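Local coordinates for RagA protein (PDB 6SLN), which probably serves as a TonB-dependent outer-membrane beta-barrel receptor, taking part in active import of nutrients into Porphyromonas gingivalis, at residues Leu675-Ser681 with Arg705-Leu711; Gly730-Gly736 with Asn762-Lys768; Ile801-Gly806 with Trp898-Glu904. All coordinates share one frame; numbering follows the deposited sequence.

Contact 1: residues Leu675-Ser681 with Arg705-Leu711; sequences LSWEKQS and RTTNDML
The guanidinium of R705 meets the amide of Q680 along its NE edge, the two planes 39° apart. Both NE and NH2 reach the single oxygen Q680 OE1, NE at 2.9 Å and NH2 at 3.0 Å, and both come from the same face of the amide plane, which probably limits the rotation of both groups; NE stands above that plane, 49° out of it, and not on a lone pair. R705 NH1 turns instead to the backbone oxygen of H147. T707 lies alongside Q680, its OG1 3.3 Å from Q680 CG and hydrogen-bonded to G150 O. On the same face of the strands E678 runs extended with CG anti to the backbone N (chi1 163°), carrying its carboxylate past the methyl of T707; the anti lone pair of OE1 accepts L711 N at 2.8 Å. S151 OG is a second partner of OE1, and N641 ND2 bonds to OE2. L711 also places CD2 3.6 Å from L675 CD1, their side chains crossing at about a right angle. On the other face K679 NZ forms a salt bridge with D709 OD2 (3.2 Å). Antiparallel backbone bonds pair K679 with N708 and S681 with T706. The contact belongs to the barrel hairpin of strands 678-691 and 696-715: strand 627-641 flanks its first strand, strand 732-746 its second, and H147, G150 and S151 of the plug meet its E678-Q680-R705-T707 face.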
loop_
_atom_site.group_PDB
_atom_site.type_symbol
_atom_site.label_atom_id
_atom_site.label_comp_id
_atom_site.label_asym_id
_atom_site.label_seq_id
_atom_site.Cartn_x
_atom_site.Cartn_y
_atom_site.Cartn_z
ATOM N N LEU A 675 -27.787 21.552 -2.692
ATOM C CA LEU A 675 -27.951 20.351 -1.887
ATOM C C LEU A 675 -28.032 20.699 -0.408
ATOM O O LEU A 675 -27.166 21.394 0.117
ATOM C CB LEU A 675 -26.783 19.401 -2.122
ATOM C CG LEU A 675 -27.094 17.929 -1.816
ATOM C CD1 LEU A 675 -28.327 17.447 -2.595
ATOM C CD2 LEU A 675 -25.906 17.080 -2.152
ATOM N N SER A 676 -29.067 20.200 0.263
ATOM C CA SER A 676 -29.215 20.414 1.697
ATOM C C SER A 676 -29.877 19.186 2.318
ATOM O O SER A 676 -30.107 18.165 1.655
ATOM C CB SER A 676 -29.992 21.709 1.965
ATOM O OG SER A 676 -29.915 22.118 3.329
ATOM N N TRP A 677 -30.150 19.283 3.617
ATOM C CA TRP A 677 -30.822 18.215 4.342
ATOM C C TRP A 677 -32.122 17.809 3.669
ATOM O O TRP A 677 -32.855 18.649 3.133
ATOM C CB TRP A 677 -31.146 18.667 5.755
ATOM C CG TRP A 677 -29.971 18.837 6.580
ATOM C CD1 TRP A 677 -29.112 19.890 6.567
ATOM C CD2 TRP A 677 -29.497 17.932 7.576
ATOM N NE1 TRP A 677 -28.128 19.702 7.499
ATOM C CE2 TRP A 677 -28.335 18.504 8.133
ATOM C CE3 TRP A 677 -29.945 16.703 8.062
ATOM C CZ2 TRP A 677 -27.603 17.878 9.142
ATOM C CZ3 TRP A 677 -29.227 16.090 9.069
ATOM C CH2 TRP A 677 -28.068 16.674 9.597
ATOM N N GLU A 678 -32.410 16.507 3.717
ATOM C CA GLU A 678 -33.770 16.013 3.544
ATOM C C GLU A 678 -34.496 16.171 4.876
ATOM O O GLU A 678 -33.962 15.817 5.930
ATOM C CB GLU A 678 -33.745 14.557 3.082
ATOM C CG GLU A 678 -35.038 13.775 3.225
ATOM C CD GLU A 678 -34.885 12.315 2.756
ATOM O OE1 GLU A 678 -34.676 12.134 1.526
ATOM O OE2 GLU A 678 -34.963 11.366 3.604
ATOM N N LYS A 679 -35.676 16.770 4.852
ATOM C CA LYS A 679 -36.353 17.134 6.087
ATOM C C LYS A 679 -37.612 16.301 6.252
ATOM O O LYS A 679 -38.440 16.206 5.338
ATOM C CB LYS A 679 -36.643 18.637 6.132
ATOM C CG LYS A 679 -35.359 19.441 6.403
ATOM C CD LYS A 679 -35.587 20.924 6.660
ATOM C CE LYS A 679 -35.419 21.759 5.385
ATOM N NZ LYS A 679 -34.146 21.533 4.640
ATOM N N GLN A 680 -37.717 15.663 7.406
ATOM C CA GLN A 680 -38.804 14.770 7.725
ATOM C C GLN A 680 -39.567 15.323 8.912
ATOM O O GLN A 680 -38.996 15.978 9.788
ATOM C CB GLN A 680 -38.291 13.369 8.046
ATOM C CG GLN A 680 -38.049 12.536 6.809
ATOM C CD GLN A 680 -37.667 11.097 7.100
ATOM O OE1 GLN A 680 -38.104 10.500 8.093
ATOM N NE2 GLN A 680 -36.826 10.538 6.238
ATOM N N SER A 681 -40.870 15.063 8.922
ATOM C CA SER A 681 -41.697 15.302 10.087
ATOM C C SER A 681 -42.405 14.004 10.434
ATOM O O SER A 681 -42.579 13.134 9.581
ATOM C CB SER A 681 -42.711 16.422 9.841
ATOM O OG SER A 681 -43.657 16.034 8.866
ATOM N N ARG A 705 -45.814 9.978 8.836
ATOM C CA ARG A 705 -44.445 10.433 8.671
ATOM C C ARG A 705 -44.303 10.988 7.262
ATOM O O ARG A 705 -44.706 10.345 6.288
ATOM C CB ARG A 705 -43.468 9.269 8.954
ATOM C CG ARG A 705 -42.223 9.233 8.118
ATOM C CD ARG A 705 -41.364 8.036 8.484
ATOM N NE ARG A 705 -39.991 8.243 8.031
ATOM C CZ ARG A 705 -39.124 7.265 7.832
ATOM N NH1 ARG A 705 -39.490 6.013 8.058
ATOM N NH2 ARG A 705 -37.893 7.539 7.415
ATOM N N THR A 706 -43.766 12.190 7.159
ATOM C CA THR A 706 -43.701 12.894 5.891
ATOM C C THR A 706 -42.268 13.296 5.604
ATOM O O THR A 706 -41.575 13.813 6.485
ATOM C CB THR A 706 -44.573 14.137 5.918
ATOM O OG1 THR A 706 -45.735 13.879 6.722
ATOM C CG2 THR A 706 -44.988 14.508 4.508
ATOM N N THR A 707 -41.832 13.068 4.371
ATOM C CA THR A 707 -40.504 13.472 3.935
ATOM C C THR A 707 -40.606 14.549 2.863
ATOM O O THR A 707 -41.323 14.381 1.872
ATOM C CB THR A 707 -39.697 12.277 3.423
ATOM O OG1 THR A 707 -39.763 11.198 4.371
ATOM C CG2 THR A 707 -38.255 12.693 3.202
ATOM N N ASN A 708 -39.887 15.653 3.075
ATOM C CA ASN A 708 -39.842 16.798 2.171
ATOM C C ASN A 708 -38.395 17.211 1.957
ATOM O O ASN A 708 -37.508 16.828 2.722
ATOM C CB ASN A 708 -40.648 17.987 2.716
ATOM C CG ASN A 708 -42.042 18.051 2.145
ATOM O OD1 ASN A 708 -42.962 17.416 2.654
ATOM N ND2 ASN A 708 -42.198 18.793 1.051
ATOM N N ASP A 709 -38.172 18.041 0.931
ATOM C CA ASP A 709 -36.824 18.313 0.422
ATOM C C ASP A 709 -36.100 16.996 0.136
ATOM O O ASP A 709 -34.906 16.831 0.411
ATOM C CB ASP A 709 -36.023 19.191 1.387
ATOM C CG ASP A 709 -36.538 20.616 1.443
ATOM O OD1 ASP A 709 -37.667 20.830 0.988
ATOM O OD2 ASP A 709 -35.825 21.523 1.932
ATOM N N MET A 710 -36.849 16.050 -0.434
ATOM C CA MET A 710 -36.432 14.656 -0.491
ATOM C C MET A 710 -35.106 14.493 -1.230
ATOM O O MET A 710 -34.943 14.962 -2.362
ATOM C CB MET A 710 -37.533 13.832 -1.160
ATOM C CG MET A 710 -37.125 12.428 -1.563
ATOM S SD MET A 710 -38.516 11.288 -1.523
ATOM C CE MET A 710 -38.599 11.089 0.240
ATOM N N LEU A 711 -34.153 13.824 -0.582
ATOM C CA LEU A 711 -32.854 13.578 -1.207
ATOM C C LEU A 711 -33.022 12.442 -2.193
ATOM O O LEU A 711 -33.011 11.270 -1.819
ATOM C CB LEU A 711 -31.791 13.265 -0.161
ATOM C CG LEU A 711 -31.217 14.571 0.369
ATOM C CD1 LEU A 711 -30.462 14.405 1.682
ATOM C CD2 LEU A 711 -30.340 15.184 -0.727
#

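Contact 2: residues Gly730-Gly736 with Asn762-Lys768; sequences GSMKNTG and NRQEITK
S731 faces both T767 and K768, a classic beta bulge at the open end of an antiparallel hairpin built by strands 732-746 and 752-764. The oxygen S731 O accepts T767 N at 2.6 Å and K768 N at 3.0 Å, while S731 N returns a bond to K768 O. The hydroxyl of S731, set between its backbone N and carbonyl carbon (chi1 54°), lies 2.8 Å from T767 OG1 in a hydrogen bond, and K768 NZ adds a longer one to S731 OG at 3.3 Å. Beyond the bulge the register shifts by one residue, and T735 and R763 form a hydrogen-bonded pair through both backbone groups.

The two faces of the hairpin differ. The buried one carries M732, N734 and Q764: the methyl of M732 lies 3.5 Å from Q764 CD, the two side chains slanting across each other, and M732 further packs on L152. The other face is partly exposed and looser. There K733 and E765 hold their charges 5.4 Å apart between NZ and OE1, too far for a salt bridge, and the chain of R763 bends away from the neighbouring strand.

The amides on the N734 and Q764 face find partners in the barrel and the plug: N734 ND2 goes to T149 O, N762 OD1 to Y703 OH and Q764 OE1 to N791 N. N762 ND2 points at an in-plane lone pair of N734 OD1, 2.7 Å away, and a water 2.9 Å from that same OD1 donates to it while accepting from Q764 NE2.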
loop_
_atom_site.group_PDB
_atom_site.type_symbol
_atom_site.label_atom_id
_atom_site.label_comp_id
_atom_site.label_asym_id
_atom_site.label_seq_id
_atom_site.Cartn_x
_atom_site.Cartn_y
_atom_site.Cartn_z
ATOM N N GLY A 730 -38.954 16.218 -4.927
ATOM C CA GLY A 730 -40.022 15.293 -4.667
ATOM C C GLY A 730 -40.345 15.151 -3.193
ATOM O O GLY A 730 -39.828 15.865 -2.334
ATOM N N SER A 731 -41.249 14.213 -2.905
ATOM C CA SER A 731 -41.636 13.956 -1.521
ATOM C C SER A 731 -42.428 12.657 -1.435
ATOM O O SER A 731 -43.065 12.230 -2.402
ATOM C CB SER A 731 -42.453 15.115 -0.938
ATOM O OG SER A 731 -43.558 15.400 -1.764
ATOM N N MET A 732 -42.364 12.045 -0.262
ATOM C CA MET A 732 -43.047 10.811 0.083
ATOM C C MET A 732 -43.871 11.037 1.335
ATOM O O MET A 732 -44.010 12.160 1.825
ATOM C CB MET A 732 -42.078 9.660 0.358
ATOM C CG MET A 732 -41.277 9.155 -0.796
ATOM S SD MET A 732 -40.033 8.061 -0.098
ATOM C CE MET A 732 -41.101 6.686 0.375
ATOM N N LYS A 733 -44.357 9.931 1.889
ATOM C CA LYS A 733 -45.263 9.909 3.024
ATOM C C LYS A 733 -45.391 8.456 3.466
ATOM O O LYS A 733 -45.409 7.547 2.628
ATOM C CB LYS A 733 -46.628 10.500 2.644
ATOM C CG LYS A 733 -47.544 10.868 3.803
ATOM C CD LYS A 733 -49.011 10.953 3.322
ATOM C CE LYS A 733 -49.675 12.231 3.791
ATOM N NZ LYS A 733 -51.067 12.033 4.297
ATOM N N ASN A 734 -45.452 8.246 4.776
ATOM C CA ASN A 734 -45.528 6.911 5.345
ATOM C C ASN A 734 -46.553 6.932 6.462
ATOM O O ASN A 734 -46.399 7.684 7.428
ATOM C CB ASN A 734 -44.162 6.455 5.859
ATOM C CG ASN A 734 -43.397 5.680 4.818
ATOM O OD1 ASN A 734 -43.731 4.540 4.508
ATOM N ND2 ASN A 734 -42.373 6.289 4.265
ATOM N N THR A 735 -47.602 6.124 6.325
ATOM C CA THR A 735 -48.692 6.113 7.288
ATOM C C THR A 735 -48.939 4.677 7.707
ATOM O O THR A 735 -49.019 3.788 6.853
ATOM C CB THR A 735 -49.936 6.754 6.688
ATOM O OG1 THR A 735 -49.595 8.082 6.272
ATOM C CG2 THR A 735 -51.100 6.801 7.703
ATOM N N GLY A 736 -49.026 4.450 9.015
ATOM C CA GLY A 736 -49.040 3.086 9.502
ATOM C C GLY A 736 -49.427 3.003 10.963
ATOM O O GLY A 736 -49.702 4.014 11.619
ATOM N N ASN A 762 -47.918 -0.609 7.210
ATOM C CA ASN A 762 -47.417 0.675 6.737
ATOM C C ASN A 762 -47.763 0.907 5.276
ATOM O O ASN A 762 -47.382 0.109 4.413
ATOM C CB ASN A 762 -45.919 0.777 6.922
ATOM C CG ASN A 762 -45.415 2.154 6.586
ATOM O OD1 ASN A 762 -45.411 3.040 7.433
ATOM N ND2 ASN A 762 -45.039 2.358 5.328
ATOM N N ARG A 763 -48.423 2.031 4.996
ATOM C CA ARG A 763 -48.782 2.426 3.637
ATOM C C ARG A 763 -47.868 3.558 3.195
ATOM O O ARG A 763 -47.865 4.632 3.805
ATOM C CB ARG A 763 -50.248 2.857 3.542
ATOM C CG ARG A 763 -50.783 3.026 2.109
ATOM C CD ARG A 763 -50.454 1.818 1.239
ATOM N NE ARG A 763 -51.214 1.697 -0.013
ATOM C CZ ARG A 763 -51.320 2.658 -0.925
ATOM N NH1 ARG A 763 -50.753 3.843 -0.719
ATOM N NH2 ARG A 763 -51.998 2.438 -2.040
ATOM N N GLN A 764 -47.104 3.304 2.136
ATOM C CA GLN A 764 -46.212 4.269 1.511
ATOM C C GLN A 764 -46.963 5.052 0.437
ATOM O O GLN A 764 -47.912 4.551 -0.169
ATOM C CB GLN A 764 -45.018 3.541 0.890
ATOM C CG GLN A 764 -43.767 4.353 0.721
ATOM C CD GLN A 764 -42.867 3.793 -0.369
ATOM O OE1 GLN A 764 -43.107 4.026 -1.561
ATOM N NE2 GLN A 764 -41.825 3.044 0.033
ATOM N N GLU A 765 -46.532 6.296 0.207
ATOM C CA GLU A 765 -47.131 7.101 -0.856
ATOM C C GLU A 765 -46.105 8.150 -1.274
ATOM O O GLU A 765 -45.936 9.161 -0.585
ATOM C CB GLU A 765 -48.440 7.755 -0.425
ATOM C CG GLU A 765 -49.151 8.506 -1.588
ATOM C CD GLU A 765 -50.355 9.361 -1.173
ATOM O OE1 GLU A 765 -51.009 9.058 -0.154
ATOM O OE2 GLU A 765 -50.653 10.339 -1.887
ATOM N N ILE A 766 -45.428 7.888 -2.394
ATOM C CA ILE A 766 -44.772 8.963 -3.123
ATOM C C ILE A 766 -45.781 10.074 -3.329
ATOM O O ILE A 766 -46.957 9.811 -3.582
ATOM C CB ILE A 766 -44.234 8.438 -4.464
ATOM C CG1 ILE A 766 -43.321 7.223 -4.220
ATOM C CG2 ILE A 766 -43.542 9.560 -5.243
ATOM C CD1 ILE A 766 -43.062 6.405 -5.452
ATOM N N THR A 767 -45.355 11.320 -3.177
ATOM C CA THR A 767 -46.263 12.431 -3.434
ATOM C C THR A 767 -45.723 13.440 -4.442
ATOM O O THR A 767 -46.495 14.268 -4.936
ATOM C CB THR A 767 -46.639 13.143 -2.116
ATOM O OG1 THR A 767 -45.470 13.415 -1.342
ATOM C CG2 THR A 767 -47.550 12.265 -1.284
ATOM N N LYS A 768 -44.442 13.381 -4.786
ATOM C CA LYS A 768 -43.845 14.302 -5.740
ATOM C C LYS A 768 -42.537 13.688 -6.190
ATOM O O LYS A 768 -41.846 13.043 -5.391
ATOM C CB LYS A 768 -43.602 15.692 -5.128
ATOM C CG LYS A 768 -43.279 16.781 -6.138
ATOM C CD LYS A 768 -42.905 18.133 -5.480
ATOM C CE LYS A 768 -43.959 18.633 -4.515
ATOM N NZ LYS A 768 -43.548 18.369 -3.101
HETATM O O HOH W 1 -42.283 2.604 2.857
#

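Contact 3: residues Ile801-Gly806 with Trp898-Glu904; sequences IDKKTG and WTEDNKE
W898 NE1 donates to K803 O at 2.7 Å, the shortest polar bond between the two segments. K803 O lies close to the indole plane, whereas the N-H comes in from above the carbonyl plane of K803, 55° out of it. The turn that presents this acceptor is held from within: D802 O is gripped by two backbone N-H groups, those of T805 and G806, and the bond from G806 N to D802 O measures 2.6 Å.

A first torsion of -177° swings the indole of W898 over the turn. G806 CA makes a CH-pi contact with the five-membered ring, 3.5 Å from its centroid, while the T805 peptide covers the rim of the six-membered ring. G806 N lies over the centre of the indole on this turn side; on the opposite face E900 N and N902 O, from the tryptophan's own segment, sit only toward the rim. I801 CD1 approaches obliquely, 3.9 Å from W898 CD1.

On the more exposed side, K903 lays its aliphatic chain against the turn, with CD 3.3 Å from K803 O, and its NZ bonds E900 OE2 in a salt bridge. K803 NZ and E904 OE2 make a longer salt bridge of 3.5 Å, their side chains crossing at about a right angle.

G806 O is further bonded by Q912 NE2. D802 OD1 accepts K804 N in an Asx turn, within a tight loop joining strands 792-802 and 807-812 that ends on G806 at positive phi. The arrangement is thus the turn of a beta hairpin in a small antiparallel sheet, docked onto a tryptophan of the long loop between helix 874-879 and strand 921-937, about 45 Å from the centre of the chain to the centre of the contact.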
loop_
_atom_site.group_PDB
_atom_site.type_symbol
_atom_site.label_atom_id
_atom_site.label_comp_id
_atom_site.label_asym_id
_atom_site.label_seq_id
_atom_site.Cartn_x
_atom_site.Cartn_y
_atom_site.Cartn_z
ATOM N N ILE A 801 -50.868 -18.874 -22.809
ATOM C CA ILE A 801 -50.529 -19.168 -24.189
ATOM C C ILE A 801 -51.815 -19.351 -24.987
ATOM O O ILE A 801 -52.832 -19.810 -24.461
ATOM C CB ILE A 801 -49.607 -20.399 -24.314
ATOM C CG1 ILE A 801 -50.365 -21.698 -24.055
ATOM C CG2 ILE A 801 -48.434 -20.279 -23.358
ATOM C CD1 ILE A 801 -49.675 -22.930 -24.670
ATOM N N ASP A 802 -51.776 -18.917 -26.238
ATOM C CA ASP A 802 -52.783 -19.280 -27.214
ATOM C C ASP A 802 -52.541 -20.731 -27.621
ATOM O O ASP A 802 -51.490 -21.059 -28.188
ATOM C CB ASP A 802 -52.683 -18.319 -28.394
ATOM C CG ASP A 802 -53.554 -18.710 -29.547
ATOM O OD1 ASP A 802 -54.435 -19.587 -29.390
ATOM O OD2 ASP A 802 -53.336 -18.124 -30.622
ATOM N N LYS A 803 -53.502 -21.609 -27.323
ATOM C CA LYS A 803 -53.301 -23.047 -27.503
ATOM C C LYS A 803 -53.475 -23.508 -28.946
ATOM O O LYS A 803 -53.262 -24.695 -29.230
ATOM C CB LYS A 803 -54.245 -23.823 -26.584
ATOM C CG LYS A 803 -54.180 -23.339 -25.143
ATOM C CD LYS A 803 -54.083 -24.512 -24.193
ATOM C CE LYS A 803 -54.729 -24.203 -22.854
ATOM N NZ LYS A 803 -55.886 -25.111 -22.609
ATOM N N LYS A 804 -53.835 -22.599 -29.856
ATOM C CA LYS A 804 -53.853 -22.855 -31.289
ATOM C C LYS A 804 -52.532 -22.513 -31.972
ATOM O O LYS A 804 -52.339 -22.893 -33.140
ATOM C CB LYS A 804 -54.999 -22.066 -31.935
ATOM C CG LYS A 804 -56.281 -22.066 -31.101
ATOM C CD LYS A 804 -57.174 -20.885 -31.418
ATOM C CE LYS A 804 -57.955 -21.081 -32.705
ATOM N NZ LYS A 804 -58.882 -19.934 -32.953
ATOM N N THR A 805 -51.614 -21.809 -31.261
ATOM C CA THR A 805 -50.262 -21.521 -31.740
ATOM C C THR A 805 -49.161 -21.938 -30.774
ATOM O O THR A 805 -48.043 -22.207 -31.225
ATOM C CB THR A 805 -50.076 -20.010 -32.021
ATOM O OG1 THR A 805 -50.224 -19.242 -30.796
ATOM C CG2 THR A 805 -51.082 -19.526 -33.010
ATOM N N GLY A 806 -49.413 -21.979 -29.474
ATOM C CA GLY A 806 -48.341 -22.107 -28.519
ATOM C C GLY A 806 -47.632 -20.815 -28.169
ATOM O O GLY A 806 -46.596 -20.861 -27.495
ATOM N N TRP A 898 -45.705 -26.725 -25.786
ATOM C CA TRP A 898 -46.751 -26.835 -26.798
ATOM C C TRP A 898 -46.164 -27.271 -28.129
ATOM O O TRP A 898 -45.182 -26.701 -28.608
ATOM C CB TRP A 898 -47.469 -25.497 -26.957
ATOM C CG TRP A 898 -48.637 -25.462 -27.927
ATOM C CD1 TRP A 898 -49.961 -25.440 -27.603
ATOM C CD2 TRP A 898 -48.579 -25.379 -29.363
ATOM N NE1 TRP A 898 -50.730 -25.367 -28.738
ATOM C CE2 TRP A 898 -49.907 -25.334 -29.832
ATOM C CE3 TRP A 898 -47.537 -25.346 -30.293
ATOM C CZ2 TRP A 898 -50.222 -25.272 -31.187
ATOM C CZ3 TRP A 898 -47.851 -25.294 -31.638
ATOM C CH2 TRP A 898 -49.184 -25.252 -32.072
ATOM N N THR A 899 -46.757 -28.304 -28.714
ATOM C CA THR A 899 -46.455 -28.743 -30.063
ATOM C C THR A 899 -47.779 -28.936 -30.775
ATOM O O THR A 899 -48.849 -28.850 -30.172
ATOM C CB THR A 899 -45.611 -30.037 -30.085
ATOM O OG1 THR A 899 -46.456 -31.197 -30.079
ATOM C CG2 THR A 899 -44.642 -30.094 -28.888
ATOM N N GLU A 900 -47.713 -29.184 -32.078
ATOM C CA GLU A 900 -48.935 -29.543 -32.783
ATOM C C GLU A 900 -49.525 -30.825 -32.224
ATOM O O GLU A 900 -50.751 -30.975 -32.167
ATOM C CB GLU A 900 -48.663 -29.686 -34.275
ATOM C CG GLU A 900 -49.808 -29.182 -35.134
ATOM C CD GLU A 900 -50.333 -27.844 -34.649
ATOM O OE1 GLU A 900 -49.615 -26.830 -34.810
ATOM O OE2 GLU A 900 -51.457 -27.807 -34.104
ATOM N N ASP A 901 -48.675 -31.746 -31.785
ATOM C CA ASP A 901 -49.135 -33.011 -31.235
ATOM C C ASP A 901 -49.393 -32.938 -29.737
ATOM O O ASP A 901 -49.804 -33.939 -29.142
ATOM C CB ASP A 901 -48.117 -34.116 -31.532
ATOM C CG ASP A 901 -47.587 -34.059 -32.955
ATOM O OD1 ASP A 901 -48.382 -34.226 -33.907
ATOM O OD2 ASP A 901 -46.369 -33.840 -33.121
ATOM N N ASN A 902 -49.181 -31.784 -29.116
ATOM C CA ASN A 902 -49.396 -31.657 -27.678
ATOM C C ASN A 902 -49.898 -30.246 -27.440
ATOM O O ASN A 902 -49.131 -29.283 -27.526
ATOM C CB ASN A 902 -48.115 -31.929 -26.889
ATOM C CG ASN A 902 -48.250 -31.574 -25.420
ATOM O OD1 ASN A 902 -49.275 -31.843 -24.795
ATOM N ND2 ASN A 902 -47.227 -30.943 -24.871
ATOM N N LYS A 903 -51.178 -30.122 -27.137
ATOM C CA LYS A 903 -51.820 -28.826 -27.157
ATOM C C LYS A 903 -52.566 -28.485 -25.887
ATOM O O LYS A 903 -52.757 -27.294 -25.616
ATOM C CB LYS A 903 -52.787 -28.743 -28.341
ATOM C CG LYS A 903 -52.264 -27.922 -29.479
ATOM C CD LYS A 903 -53.335 -27.725 -30.518
ATOM C CE LYS A 903 -53.176 -28.696 -31.661
ATOM N NZ LYS A 903 -53.781 -28.137 -32.903
ATOM N N GLU A 904 -53.007 -29.468 -25.106
ATOM C CA GLU A 904 -53.570 -29.174 -23.793
ATOM C C GLU A 904 -52.383 -29.044 -22.848
ATOM O O GLU A 904 -51.992 -29.966 -22.127
ATOM C CB GLU A 904 -54.575 -30.233 -23.359
ATOM C CG GLU A 904 -55.728 -30.435 -24.347
ATOM C CD GLU A 904 -56.412 -29.135 -24.760
ATOM O OE1 GLU A 904 -56.707 -28.974 -25.968
ATOM O OE2 GLU A 904 -56.663 -28.277 -23.881
#

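Contacts 1 and 2 lie in consecutive hairpins of the barrel, their centres 12 Å apart. Strands 696-715 and 732-746 are neighbours: R705 O lies 2.7 Å from N734 N, probably hydrogen-bonded, and M710 CE packs 3.4 Å from M732 SD. Both contacts also meet the 147-152 region of the plug. Contact 3 stands apart, its centre 54 Å from that of contact 1 and 46 Å from that of contact 2, with nearest atoms about 39 and 30 Å away. None of the three includes residues of the phospholipid pocket, which lie on other barrel strands, between A448 and L570. A bound dodecyl-maltoside lies about 11 Å from the W677 side chain.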